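Local coordinates for ASCH domain-containing protein (Pyrococcus horikoshii, PDB 2Z0T) that is of unconfirmed function but, as an ASCH-domain member of the PUA clan, probably binds RNA, at residues K61-K66 against V100-I105. Numbering follows the deposited sequence.
Sequences KEMLEK and VVAIEI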
loop_
_atom_site.group_PDB
_atom_site.type_symbol
_atom_site.label_atom_id
_atom_site.label_comp_id
_atom_site.label_asym_id
_atom_site.label_seq_id
_atom_site.Cartn_x
_atom_site.Cartn_y
_atom_site.Cartn_z
ATOM N N LYS A 61 11.733 -0.869 2.984
ATOM C CA LYS A 61 12.733 -1.686 2.308
ATOM C C LYS A 61 12.391 -3.172 2.455
ATOM O O LYS A 61 12.325 -3.902 1.465
ATOM C CB LYS A 61 14.118 -1.404 2.899
ATOM C CG LYS A 61 15.248 -2.262 2.337
ATOM C CD LYS A 61 16.583 -1.846 2.941
ATOM C CE LYS A 61 17.725 -2.743 2.480
ATOM N NZ LYS A 61 17.593 -4.133 3.003
ATOM N N GLU A 62 12.168 -3.613 3.687
ATOM C CA GLU A 62 11.837 -5.013 3.945
ATOM C C GLU A 62 10.508 -5.417 3.318
ATOM O O GLU A 62 10.378 -6.516 2.780
ATOM C CB GLU A 62 11.810 -5.283 5.450
ATOM C CG GLU A 62 13.192 -5.231 6.080
ATOM C CD GLU A 62 13.179 -5.589 7.547
ATOM O OE1 GLU A 62 12.738 -6.709 7.882
ATOM O OE2 GLU A 62 13.614 -4.752 8.365
ATOM N N MET A 63 9.523 -4.527 3.386
ATOM C CA MET A 63 8.221 -4.804 2.797
ATOM C C MET A 63 8.378 -5.025 1.291
ATOM O O MET A 63 7.847 -5.988 0.742
ATOM C CB MET A 63 7.260 -3.637 3.071
ATOM C CG MET A 63 5.836 -3.843 2.553
ATOM S SD MET A 63 5.612 -3.311 0.840
ATOM C CE MET A 63 5.672 -1.532 1.066
ATOM N N LEU A 64 9.124 -4.145 0.627
ATOM C CA LEU A 64 9.329 -4.270 -0.812
ATOM C C LEU A 64 10.080 -5.541 -1.207
ATOM O O LEU A 64 9.741 -6.182 -2.199
ATOM C CB LEU A 64 10.070 -3.038 -1.352
ATOM C CG LEU A 64 9.271 -1.729 -1.330
ATOM C CD1 LEU A 64 10.147 -0.577 -1.802
ATOM C CD2 LEU A 64 8.043 -1.859 -2.219
ATOM N N GLU A 65 11.095 -5.908 -0.430
ATOM C CA GLU A 65 11.877 -7.105 -0.729
ATOM C C GLU A 65 11.043 -8.381 -0.602
ATOM O O GLU A 65 11.175 -9.303 -1.408
ATOM C CB GLU A 65 13.096 -7.176 0.198
ATOM C CG GLU A 65 13.930 -5.899 0.181
ATOM C CD GLU A 65 15.201 -5.993 1.003
ATOM O OE1 GLU A 65 15.139 -6.453 2.164
ATOM O OE2 GLU A 65 16.263 -5.587 0.486
ATOM N N LYS A 66 10.172 -8.416 0.400
ATOM C CA LYS A 66 9.322 -9.576 0.654
ATOM C C LYS A 66 8.119 -9.655 -0.289
ATOM O O LYS A 66 7.777 -10.730 -0.787
ATOM C CB LYS A 66 8.837 -9.541 2.107
ATOM C CG LYS A 66 8.036 -10.756 2.553
ATOM C CD LYS A 66 8.893 -12.007 2.595
ATOM C CE LYS A 66 8.150 -13.158 3.252
ATOM N NZ LYS A 66 7.876 -12.887 4.690
ATOM N N VAL A 100 5.627 -0.661 8.818
ATOM C CA VAL A 100 4.996 -0.548 7.506
ATOM C C VAL A 100 4.063 -1.718 7.235
ATOM O O VAL A 100 4.364 -2.855 7.593
ATOM C CB VAL A 100 6.074 -0.501 6.402
ATOM C CG1 VAL A 100 5.428 -0.480 5.027
ATOM C CG2 VAL A 100 6.955 0.726 6.603
ATOM N N VAL A 101 2.935 -1.443 6.587
ATOM C CA VAL A 101 1.986 -2.505 6.295
ATOM C C VAL A 101 1.760 -2.710 4.800
ATOM O O VAL A 101 1.661 -1.751 4.030
ATOM C CB VAL A 101 0.624 -2.240 6.991
ATOM C CG1 VAL A 101 0.029 -0.930 6.506
ATOM C CG2 VAL A 101 -0.336 -3.397 6.725
ATOM N N ALA A 102 1.722 -3.976 4.395
ATOM C CA ALA A 102 1.463 -4.337 3.011
ATOM C C ALA A 102 0.015 -4.825 2.994
ATOM O O ALA A 102 -0.308 -5.846 3.600
ATOM C CB ALA A 102 2.400 -5.454 2.560
ATOM N N ILE A 103 -0.854 -4.083 2.324
ATOM C CA ILE A 103 -2.265 -4.452 2.246
ATOM C C ILE A 103 -2.518 -5.159 0.917
ATOM O O ILE A 103 -2.420 -4.543 -0.143
ATOM C CB ILE A 103 -3.165 -3.195 2.333
ATOM C CG1 ILE A 103 -2.779 -2.364 3.562
ATOM C CG2 ILE A 103 -4.627 -3.602 2.400
ATOM C CD1 ILE A 103 -3.496 -1.036 3.649
ATOM N N GLU A 104 -2.826 -6.452 0.974
ATOM C CA GLU A 104 -3.095 -7.222 -0.239
ATOM C C GLU A 104 -4.492 -6.829 -0.691
ATOM O O GLU A 104 -5.457 -7.001 0.052
ATOM C CB GLU A 104 -3.041 -8.723 0.045
ATOM C CG GLU A 104 -3.050 -9.583 -1.216
ATOM C CD GLU A 104 -3.102 -11.067 -0.907
ATOM O OE1 GLU A 104 -2.476 -11.484 0.089
ATOM O OE2 GLU A 104 -3.758 -11.819 -1.664
ATOM N N ILE A 105 -4.596 -6.303 -1.906
ATOM C CA ILE A 105 -5.879 -5.831 -2.415
ATOM C C ILE A 105 -6.340 -6.420 -3.743
ATOM O O ILE A 105 -5.534 -6.879 -4.558
ATOM C CB ILE A 105 -5.856 -4.297 -2.548
ATOM C CG1 ILE A 105 -4.685 -3.877 -3.443
ATOM C CG2 ILE A 105 -5.715 -3.661 -1.170
ATOM C CD1 ILE A 105 -4.596 -2.389 -3.699
#
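Met63 of helix 60-67 lies against Val100 and Ala102 of strand 100-107, and it is the side chain that makes the contact from 61-66; Phe60 on Val100 and Glu67 on Ala102 flank it. Its CG rests on Ala102 CB at 3.8 Å, while its CB and CE each stand 4.1 Å from Val100 CG1. The torsions account for that double approach: CG extends anti to the backbone N (chi1 -177°), then the chain bends at chi2 (-88°) and again at chi3, folding the methyl back over the valine branch. Met63 and Val100 cross at about a right angle. Val100 and Ala102 both direct their CB toward the helix, whereas the CB of Val101 points away; its side chain touches Ile54 and Arg25. Met63, Val100 and Ala102 are all buried, and Tyr57 and Tyr86 also touch Met63. By contrast, the exposed side of the helix carries Lys61 and Glu65 in a salt bridge. Lys61 NZ meets Glu65 OE2 at 3.2 Å from above the carboxylate plane, 38° out of it. With 135 Å² buried and purely apolar atoms meeting, segment 61-66 is joined to strand 100-107, which lies between strands 47-57 and 22-26, by van der Waals and hydrophobic packing, without directional polar bonds.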